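Local coordinates for 3-keto-5-aminohexanoate cleavage protein (Archaeoglobus fulgidus, PDB 3LOT), which probably catalyses zinc-dependent cleavage of 3-keto-5-aminohexanoate, as a member of the beta-keto acid cleavage family, at residues K77-V85 / P297-L306; I9-H19 / G45-R54. All blocks are in the same frame, centred on the assembly; numbering follows the deposited sequence.

Contact 1. Residues K77-V85 / P297-L306; sequences KQSDVVINV and PDEVREILGL
Arg301 closes on the backbone of Asp80 end-on, with NH1 and NH2 both directed at one acceptor: each nitrogen lies 2.8 Å from Asp80 O. That oxygen sits in the guanidinium plane, and NH2 adds a weak bond to Val81 O. Over the centre of one guanidinium face lies Val82 CG2, 3.6 Å from Arg301 CZ, so the flat cation has an apolar surface on its face and carbonyls at its edge. The arginine reaches this far because its chain is extended from CG to NE. Branched Val82 serves other partners with separate methyls: CG2 also meets Val300 CG1 at 3.7 Å, while CG1, anti to the backbone N (chi1 179°), presses on Leu306 CD1 at a tight 3.4 Å. The compact ring of Pro297, in the first helical turn where no N-H is needed, sets CG against Val81 CA at 3.7 Å. In this TIM barrel, helix 297-304 lies across the N-terminal ends of several strands, with Val300 also touching Ile9 of strand 7-13. Further out, Arg301 NH1 forms a salt bridge with Asp298 OD1 (3.0 Å), and its NH2 a second with Glu110. The like-charged carboxylates of Asp80 and Asp298, OD2 to OD2 4.2 Å, are spanned by one water that donates to both, which probably eases their repulsion; another water joins Asp80 OD2 to Asp298 N.

Contact 2. Residues I9-H19 / G45-R54; sequences IVTCAITGAIH and GAGMVHIHAR. With ZN (zinc ion), chain P.
Thr11, Cys12 and Ala13 pair in turn with Met48, Val49 and His50 in a parallel ladder, the first two strands of the TIM barrel, joined by helix 31-43 as a beta-alpha-beta unit. The ladder is closely bonded: Cys12 N bonds to Met48 O (selenomethionine in this crystal) at 2.7 Å, and Ile14 N to His50 O at 3.1 Å, almost straight at 175°. Packing is close where small Cys12 and Ala46 meet through their CB atoms and Ile14 lies alongside Ile51, pointing the same way. Beyond Ile14 the strands part and water enters: one molecule joins Thr15 N to His50 O, another Gly16 O to Ala53 O. Arg54 holds this wetter end together side-on, NE giving to Thr15 OG1 (2.8 Å) and NH2 to Thr15 O (3.1 Å), while NH2 also reaches His19 O at 2.9 Å. Thr15 OG1 bonds to Pro28 O as well. With an alanine at Arg54, Thr15 O is likely to lose its donor, His19 O to be left with a water, and the loop to shift more freely. Gly16, bare of a side chain, lays CA over the centre of the His52 ring, 3.5 Å from its centroid, a CH-pi contact. A chi1 of 179° carries the His50 ring away from its own N and out to the metal, and Asn84 bonds to ND1. Zinc is bound by His50 NE2 at 2.4 Å and His52 NE2 at 2.3 Å, with Glu262 as a further ligand, consistent with a metal-dependent active site at the C-terminal end of the barrel.

Contact 2 is the core interaction, deep in the chain, in the barrel wall and the loop that follows strand 7-13, whereas contact 1 is partly buried and joins that wall to a helix across its N-terminal end. Strand 48-54 couples them: it pairs with strand 82-85, and Asn84 N and Asn84 O probably bond to Val49 O and Ile51 N. Their chemistry follows place. Both set an arginine on backbone carbonyls and both take in bridging waters, but of the two only contact 2 has a backbone ladder and zinc ligands, and only contact 1 brings two carboxylates together, beside a small apolar patch.

Contact 1. Residues K77-V85 / P297-L306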
loop_
_atom_site.group_PDB
_atom_site.type_symbol
_atom_site.label_atom_id
_atom_site.label_comp_id
_atom_site.label_asym_id
_atom_site.label_seq_id
_atom_site.Cartn_x
_atom_site.Cartn_y
_atom_site.Cartn_z
ATOM N N LYS D 77 13.341 -36.210 -24.420
ATOM C CA LYS D 77 13.018 -37.585 -24.792
ATOM C C LYS D 77 11.841 -38.162 -24.025
ATOM O O LYS D 77 11.062 -38.925 -24.581
ATOM C CB LYS D 77 14.200 -38.516 -24.547
ATOM C CG LYS D 77 15.231 -38.467 -25.631
ATOM C CD LYS D 77 16.357 -39.446 -25.305
ATOM C CE LYS D 77 17.587 -39.110 -26.112
ATOM N NZ LYS D 77 18.688 -40.039 -25.768
ATOM N N GLN D 78 11.747 -37.843 -22.738
ATOM C CA GLN D 78 10.720 -38.410 -21.876
ATOM C C GLN D 78 9.475 -37.532 -21.713
ATOM O O GLN D 78 8.405 -38.041 -21.365
ATOM C CB GLN D 78 11.294 -38.676 -20.490
ATOM C CG GLN D 78 12.436 -39.671 -20.500
ATOM C CD GLN D 78 12.831 -40.014 -19.110
ATOM O OE1 GLN D 78 11.990 -40.326 -18.304
ATOM N NE2 GLN D 78 14.116 -39.931 -18.807
ATOM N N SER D 79 9.581 -36.229 -21.957
ATOM C CA SER D 79 8.486 -35.345 -21.577
ATOM C C SER D 79 8.330 -34.167 -22.511
ATOM O O SER D 79 9.318 -33.707 -23.087
ATOM C CB SER D 79 8.733 -34.854 -20.140
ATOM O OG SER D 79 7.756 -33.896 -19.771
ATOM N N ASP D 80 7.092 -33.685 -22.666
ATOM C CA ASP D 80 6.817 -32.451 -23.417
ATOM C C ASP D 80 6.873 -31.179 -22.547
ATOM O O ASP D 80 6.559 -30.089 -23.003
ATOM C CB ASP D 80 5.501 -32.534 -24.226
ATOM C CG ASP D 80 4.255 -32.573 -23.374
ATOM O OD1 ASP D 80 4.362 -32.798 -22.161
ATOM O OD2 ASP D 80 3.130 -32.391 -23.936
ATOM N N VAL D 81 7.262 -31.342 -21.295
ATOM C CA VAL D 81 7.434 -30.214 -20.394
ATOM C C VAL D 81 8.227 -29.082 -21.025
ATOM O O VAL D 81 9.169 -29.324 -21.804
ATOM C CB VAL D 81 8.140 -30.658 -19.080
ATOM C CG1 VAL D 81 9.614 -30.998 -19.332
ATOM C CG2 VAL D 81 7.971 -29.588 -17.984
ATOM N N VAL D 82 7.842 -27.840 -20.708
ATOM C CA VAL D 82 8.618 -26.680 -21.135
ATOM C C VAL D 82 9.920 -26.614 -20.295
ATOM O O VAL D 82 9.895 -26.648 -19.061
ATOM C CB VAL D 82 7.799 -25.350 -21.054
ATOM C CG1 VAL D 82 8.641 -24.143 -21.485
ATOM C CG2 VAL D 82 6.520 -25.433 -21.951
ATOM N N ILE D 83 11.051 -26.598 -20.990
ATOM C CA ILE D 83 12.364 -26.630 -20.351
ATOM C C ILE D 83 12.939 -25.219 -20.339
ATOM O O ILE D 83 13.332 -24.650 -21.395
ATOM C CB ILE D 83 13.333 -27.601 -21.079
ATOM C CG1 ILE D 83 12.732 -29.035 -21.141
ATOM C CG2 ILE D 83 14.706 -27.508 -20.393
ATOM C CD1 ILE D 83 13.391 -29.995 -22.153
ATOM N N ASN D 84 12.886 -24.617 -19.168
ATOM C CA ASN D 84 13.384 -23.254 -18.921
ATOM C C ASN D 84 14.812 -23.368 -18.392
ATOM O O ASN D 84 15.022 -23.966 -17.331
ATOM C CB ASN D 84 12.465 -22.605 -17.862
ATOM C CG ASN D 84 12.889 -21.174 -17.454
ATOM O OD1 ASN D 84 14.067 -20.898 -17.299
ATOM N ND2 ASN D 84 11.901 -20.287 -17.206
ATOM N N VAL D 85 15.757 -22.748 -19.094
ATOM C CA VAL D 85 17.178 -22.810 -18.745
ATOM C C VAL D 85 17.650 -21.528 -18.019
ATOM O O VAL D 85 17.251 -20.425 -18.371
ATOM C CB VAL D 85 17.990 -23.008 -20.032
ATOM C CG1 VAL D 85 19.449 -23.184 -19.724
ATOM C CG2 VAL D 85 17.435 -24.202 -20.782
ATOM N N PRO D 297 1.906 -28.637 -20.354
ATOM C CA PRO D 297 2.997 -27.958 -21.050
ATOM C C PRO D 297 2.529 -27.203 -22.290
ATOM O O PRO D 297 2.950 -26.051 -22.518
ATOM C CB PRO D 297 3.950 -29.106 -21.369
ATOM C CG PRO D 297 3.770 -29.998 -20.142
ATOM C CD PRO D 297 2.299 -30.003 -19.947
ATOM N N ASP D 298 1.612 -27.781 -23.054
ATOM C CA ASP D 298 1.175 -27.078 -24.263
ATOM C C ASP D 298 0.378 -25.799 -23.949
ATOM O O ASP D 298 0.466 -24.800 -24.687
ATOM C CB ASP D 298 0.438 -28.001 -25.212
ATOM C CG ASP D 298 1.406 -28.915 -26.001
ATOM O OD1 ASP D 298 2.666 -28.626 -26.108
ATOM O OD2 ASP D 298 0.894 -29.951 -26.508
ATOM N N GLU D 299 -0.346 -25.821 -22.829
ATOM C CA GLU D 299 -1.026 -24.634 -22.311
ATOM C C GLU D 299 -0.027 -23.547 -21.904
ATOM O O GLU D 299 -0.214 -22.383 -22.207
ATOM C CB GLU D 299 -1.938 -25.032 -21.136
ATOM C CG GLU D 299 -3.178 -25.734 -21.627
ATOM C CD GLU D 299 -4.052 -26.359 -20.535
ATOM O OE1 GLU D 299 -3.598 -26.567 -19.400
ATOM O OE2 GLU D 299 -5.232 -26.666 -20.826
ATOM N N VAL D 300 1.066 -23.952 -21.261
ATOM C CA VAL D 300 2.123 -23.042 -20.931
ATOM C C VAL D 300 2.638 -22.362 -22.226
ATOM O O VAL D 300 2.811 -21.125 -22.307
ATOM C CB VAL D 300 3.287 -23.757 -20.180
ATOM C CG1 VAL D 300 4.560 -22.836 -20.184
ATOM C CG2 VAL D 300 2.844 -24.146 -18.716
ATOM N N ARG D 301 2.893 -23.167 -23.249
ATOM C CA ARG D 301 3.364 -22.630 -24.515
ATOM C C ARG D 301 2.384 -21.587 -25.101
ATOM O O ARG D 301 2.813 -20.550 -25.628
ATOM C CB ARG D 301 3.609 -23.777 -25.502
ATOM C CG ARG D 301 4.838 -24.593 -25.160
ATOM C CD ARG D 301 5.138 -25.730 -26.187
ATOM N NE ARG D 301 6.349 -26.382 -25.700
ATOM C CZ ARG D 301 6.381 -27.454 -24.919
ATOM N NH1 ARG D 301 5.294 -28.145 -24.643
ATOM N NH2 ARG D 301 7.547 -27.900 -24.500
ATOM N N GLU D 302 1.086 -21.847 -25.008
ATOM C CA GLU D 302 0.088 -20.941 -25.601
ATOM C C GLU D 302 -0.032 -19.702 -24.725
ATOM O O GLU D 302 -0.177 -18.587 -25.236
ATOM C CB GLU D 302 -1.261 -21.659 -25.781
ATOM C CG GLU D 302 -2.352 -20.851 -26.514
ATOM C CD GLU D 302 -3.060 -19.816 -25.622
ATOM O OE1 GLU D 302 -3.102 -20.020 -24.383
ATOM O OE2 GLU D 302 -3.553 -18.782 -26.150
ATOM N N ILE D 303 0.025 -19.886 -23.412
ATOM C CA ILE D 303 -0.081 -18.766 -22.497
ATOM C C ILE D 303 1.093 -17.813 -22.650
ATOM O O ILE D 303 0.876 -16.623 -22.791
ATOM C CB ILE D 303 -0.184 -19.206 -21.020
ATOM C CG1 ILE D 303 -1.525 -19.920 -20.768
ATOM C CG2 ILE D 303 0.001 -18.015 -20.101
ATOM C CD1 ILE D 303 -1.613 -20.627 -19.414
ATOM N N LEU D 304 2.321 -18.315 -22.689
ATOM C CA LEU D 304 3.514 -17.443 -22.814
ATOM C C LEU D 304 3.969 -17.174 -24.272
ATOM O O LEU D 304 4.912 -16.413 -24.495
ATOM C CB LEU D 304 4.652 -18.065 -22.049
ATOM C CG LEU D 304 4.313 -18.336 -20.583
ATOM C CD1 LEU D 304 5.512 -19.011 -19.887
ATOM C CD2 LEU D 304 3.950 -17.019 -19.911
ATOM N N GLY D 305 3.301 -17.751 -25.257
ATOM C CA GLY D 305 3.697 -17.581 -26.671
ATOM C C GLY D 305 5.032 -18.211 -27.040
ATOM O O GLY D 305 5.864 -17.579 -27.667
ATOM N N LEU D 306 5.239 -19.462 -26.628
ATOM C CA LEU D 306 6.523 -20.133 -26.795
ATOM C C LEU D 306 6.591 -20.846 -28.127
ATOM O O LEU D 306 5.560 -21.153 -28.711
ATOM C CB LEU D 306 6.771 -21.114 -25.655
ATOM C CG LEU D 306 6.788 -20.493 -24.259
ATOM C CD1 LEU D 306 7.236 -21.542 -23.218
ATOM C CD2 LEU D 306 7.714 -19.281 -24.362
HETATM O O HOH W 1 0.942 -30.588 -22.829
HETATM O O HOH W 2 2.976 -31.771 -26.481
#

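Contact 2. Residues I9-H19 / G45-R54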
loop_
_atom_site.group_PDB
_atom_site.type_symbol
_atom_site.label_atom_id
_atom_site.label_comp_id
_atom_site.label_asym_id
_atom_site.label_seq_id
_atom_site.Cartn_x
_atom_site.Cartn_y
_atom_site.Cartn_z
ATOM N N ILE D 9 -0.003 -21.692 -14.193
ATOM C CA ILE D 9 1.299 -22.288 -14.543
ATOM C C ILE D 9 2.077 -22.591 -13.257
ATOM O O ILE D 9 2.386 -21.690 -12.496
ATOM C CB ILE D 9 2.146 -21.371 -15.467
ATOM C CG1 ILE D 9 1.364 -21.048 -16.751
ATOM C CG2 ILE D 9 3.521 -22.025 -15.769
ATOM C CD1 ILE D 9 2.126 -20.110 -17.747
ATOM N N VAL D 10 2.297 -23.866 -12.967
ATOM C CA VAL D 10 3.201 -24.296 -11.916
ATOM C C VAL D 10 4.584 -24.661 -12.499
ATOM O O VAL D 10 4.709 -25.614 -13.325
ATOM C CB VAL D 10 2.625 -25.479 -11.156
ATOM C CG1 VAL D 10 3.539 -25.807 -9.932
ATOM C CG2 VAL D 10 1.184 -25.160 -10.640
ATOM N N THR D 11 5.614 -23.911 -12.089
ATOM C CA THR D 11 6.982 -24.159 -12.530
ATOM C C THR D 11 7.707 -24.906 -11.456
ATOM O O THR D 11 7.531 -24.602 -10.265
ATOM C CB THR D 11 7.745 -22.860 -12.823
ATOM O OG1 THR D 11 7.105 -22.192 -13.916
ATOM C CG2 THR D 11 9.210 -23.201 -13.195
ATOM N N CYS D 12 8.490 -25.922 -11.823
ATOM C CA CYS D 12 9.309 -26.576 -10.793
ATOM C C CYS D 12 10.799 -26.340 -11.017
ATOM O O CYS D 12 11.326 -26.739 -12.040
ATOM C CB CYS D 12 8.992 -28.060 -10.658
ATOM S SG CYS D 12 9.715 -28.743 -9.123
ATOM N N ALA D 13 11.434 -25.643 -10.072
ATOM C CA ALA D 13 12.870 -25.321 -10.134
ATOM C C ALA D 13 13.678 -26.453 -9.490
ATOM O O ALA D 13 13.687 -26.618 -8.278
ATOM C CB ALA D 13 13.149 -23.970 -9.472
ATOM N N ILE D 14 14.364 -27.228 -10.320
ATOM C CA ILE D 14 14.801 -28.566 -9.926
ATOM C C ILE D 14 16.000 -28.614 -8.950
ATOM O O ILE D 14 16.019 -29.458 -8.022
ATOM C CB ILE D 14 15.134 -29.422 -11.171
ATOM C CG1 ILE D 14 13.891 -29.611 -12.066
ATOM C CG2 ILE D 14 15.806 -30.783 -10.794
ATOM C CD1 ILE D 14 12.653 -30.278 -11.393
ATOM N N THR D 15 17.010 -27.765 -9.164
ATOM C CA THR D 15 18.186 -27.839 -8.327
ATOM C C THR D 15 18.907 -26.526 -8.003
ATOM O O THR D 15 19.463 -26.382 -6.922
ATOM C CB THR D 15 19.190 -28.955 -8.809
ATOM O OG1 THR D 15 20.190 -29.189 -7.792
ATOM C CG2 THR D 15 19.891 -28.648 -10.127
ATOM N N GLY D 16 18.944 -25.602 -8.936
ATOM C CA GLY D 16 19.590 -24.334 -8.659
ATOM C C GLY D 16 21.079 -24.403 -8.435
ATOM O O GLY D 16 21.769 -25.394 -8.820
ATOM N N ALA D 17 21.557 -23.334 -7.798
ATOM C CA ALA D 17 22.935 -23.112 -7.496
ATOM C C ALA D 17 23.154 -22.667 -6.053
ATOM O O ALA D 17 24.317 -22.450 -5.643
ATOM C CB ALA D 17 23.489 -22.068 -8.462
ATOM N N ILE D 18 22.085 -22.530 -5.278
ATOM C CA ILE D 18 22.197 -21.962 -3.936
ATOM C C ILE D 18 22.454 -23.069 -2.931
ATOM O O ILE D 18 23.471 -23.048 -2.229
ATOM C CB ILE D 18 20.958 -21.112 -3.552
ATOM C CG1 ILE D 18 20.976 -19.749 -4.278
ATOM C CG2 ILE D 18 20.942 -20.851 -2.083
ATOM C CD1 ILE D 18 21.997 -19.544 -5.432
ATOM N N HIS D 19 21.557 -24.042 -2.897
ATOM C CA HIS D 19 21.695 -25.182 -1.998
ATOM C C HIS D 19 22.881 -26.066 -2.402
ATOM O O HIS D 19 23.258 -26.148 -3.553
ATOM C CB HIS D 19 20.378 -25.983 -1.904
ATOM C CG HIS D 19 19.214 -25.181 -1.417
ATOM N ND1 HIS D 19 18.003 -25.122 -2.095
ATOM C CD2 HIS D 19 19.090 -24.362 -0.349
ATOM C CE1 HIS D 19 17.183 -24.318 -1.444
ATOM N NE2 HIS D 19 17.818 -23.843 -0.383
ATOM N N GLY D 45 2.396 -32.328 -12.437
ATOM C CA GLY D 45 1.616 -31.142 -12.781
ATOM C C GLY D 45 2.414 -29.897 -13.134
ATOM O O GLY D 45 1.836 -28.889 -13.481
ATOM N N ALA D 46 3.744 -29.958 -13.047
ATOM C CA ALA D 46 4.595 -28.838 -13.468
ATOM C C ALA D 46 4.627 -28.754 -14.966
ATOM O O ALA D 46 5.231 -29.598 -15.665
ATOM C CB ALA D 46 6.029 -28.961 -12.940
ATOM N N GLY D 47 4.006 -27.707 -15.472
ATOM C CA GLY D 47 3.978 -27.488 -16.894
ATOM C C GLY D 47 5.310 -26.972 -17.409
ATOM O O GLY D 47 5.564 -27.037 -18.633
HETATM N N MSE D 48 6.117 -26.435 -16.485
HETATM C CA MSE D 48 7.461 -25.922 -16.768
HETATM C C MSE D 48 8.458 -26.377 -15.687
HETATM O O MSE D 48 8.142 -26.402 -14.493
HETATM C CB MSE D 48 7.450 -24.388 -16.854
HETATM C CG MSE D 48 8.723 -23.780 -17.495
HETATM SE SE MSE D 48 8.548 -21.956 -18.240
HETATM C CE MSE D 48 7.502 -21.030 -16.859
ATOM N N VAL D 49 9.659 -26.732 -16.138
ATOM C CA VAL D 49 10.761 -27.030 -15.262
ATOM C C VAL D 49 11.899 -26.042 -15.503
ATOM O O VAL D 49 12.198 -25.659 -16.649
ATOM C CB VAL D 49 11.261 -28.488 -15.400
ATOM C CG1 VAL D 49 10.210 -29.414 -14.931
ATOM C CG2 VAL D 49 11.724 -28.829 -16.795
ATOM N N HIS D 50 12.537 -25.646 -14.411
ATOM C CA HIS D 50 13.656 -24.728 -14.475
ATOM C C HIS D 50 14.965 -25.438 -14.143
ATOM O O HIS D 50 15.072 -26.021 -13.097
ATOM C CB HIS D 50 13.392 -23.568 -13.541
ATOM C CG HIS D 50 14.485 -22.577 -13.519
ATOM N ND1 HIS D 50 14.891 -21.893 -14.645
ATOM C CD2 HIS D 50 15.295 -22.170 -12.511
ATOM C CE1 HIS D 50 15.886 -21.089 -14.322
ATOM N NE2 HIS D 50 16.128 -21.220 -13.033
ATOM N N ILE D 51 15.920 -25.390 -15.077
ATOM C CA ILE D 51 17.119 -26.243 -15.057
ATOM C C ILE D 51 18.430 -25.448 -14.863
ATOM O O ILE D 51 18.681 -24.469 -15.587
ATOM C CB ILE D 51 17.219 -27.103 -16.370
ATOM C CG1 ILE D 51 15.989 -28.042 -16.513
ATOM C CG2 ILE D 51 18.548 -27.895 -16.447
ATOM C CD1 ILE D 51 15.661 -28.933 -15.303
ATOM N N HIS D 52 19.199 -25.840 -13.849
ATOM C CA HIS D 52 20.637 -25.573 -13.751
ATOM C C HIS D 52 21.446 -26.868 -13.960
ATOM O O HIS D 52 20.946 -27.968 -13.746
ATOM C CB HIS D 52 21.030 -25.082 -12.364
ATOM C CG HIS D 52 20.511 -23.723 -12.002
ATOM N ND1 HIS D 52 21.333 -22.714 -11.527
ATOM C CD2 HIS D 52 19.257 -23.217 -12.003
ATOM C CE1 HIS D 52 20.608 -21.642 -11.284
ATOM N NE2 HIS D 52 19.351 -21.918 -11.572
ATOM N N ALA D 53 22.714 -26.707 -14.324
ATOM C CA ALA D 53 23.669 -27.816 -14.363
ATOM C C ALA D 53 24.511 -27.818 -13.078
ATOM O O ALA D 53 24.761 -26.769 -12.476
ATOM C CB ALA D 53 24.575 -27.662 -15.577
ATOM N N ARG D 54 24.969 -29.009 -12.707
ATOM C CA ARG D 54 25.905 -29.230 -11.631
ATOM C C ARG D 54 26.916 -30.284 -12.096
ATOM O O ARG D 54 26.568 -31.252 -12.784
ATOM C CB ARG D 54 25.192 -29.779 -10.417
ATOM C CG ARG D 54 24.361 -28.760 -9.700
ATOM C CD ARG D 54 23.669 -29.390 -8.566
ATOM N NE ARG D 54 22.885 -28.422 -7.804
ATOM C CZ ARG D 54 23.356 -27.570 -6.893
ATOM N NH1 ARG D 54 24.647 -27.457 -6.605
ATOM N NH2 ARG D 54 22.522 -26.752 -6.304
HETATM ZN ZN ZN P . 17.481 -20.620 -11.103
HETATM O O HOH W 3 1.410 -26.317 -14.499
HETATM O O HOH W 4 17.151 -25.826 -11.247
HETATM O O HOH W 5 24.179 -25.283 -10.246
HETATM O O HOH W 6 25.583 -25.053 -4.980
#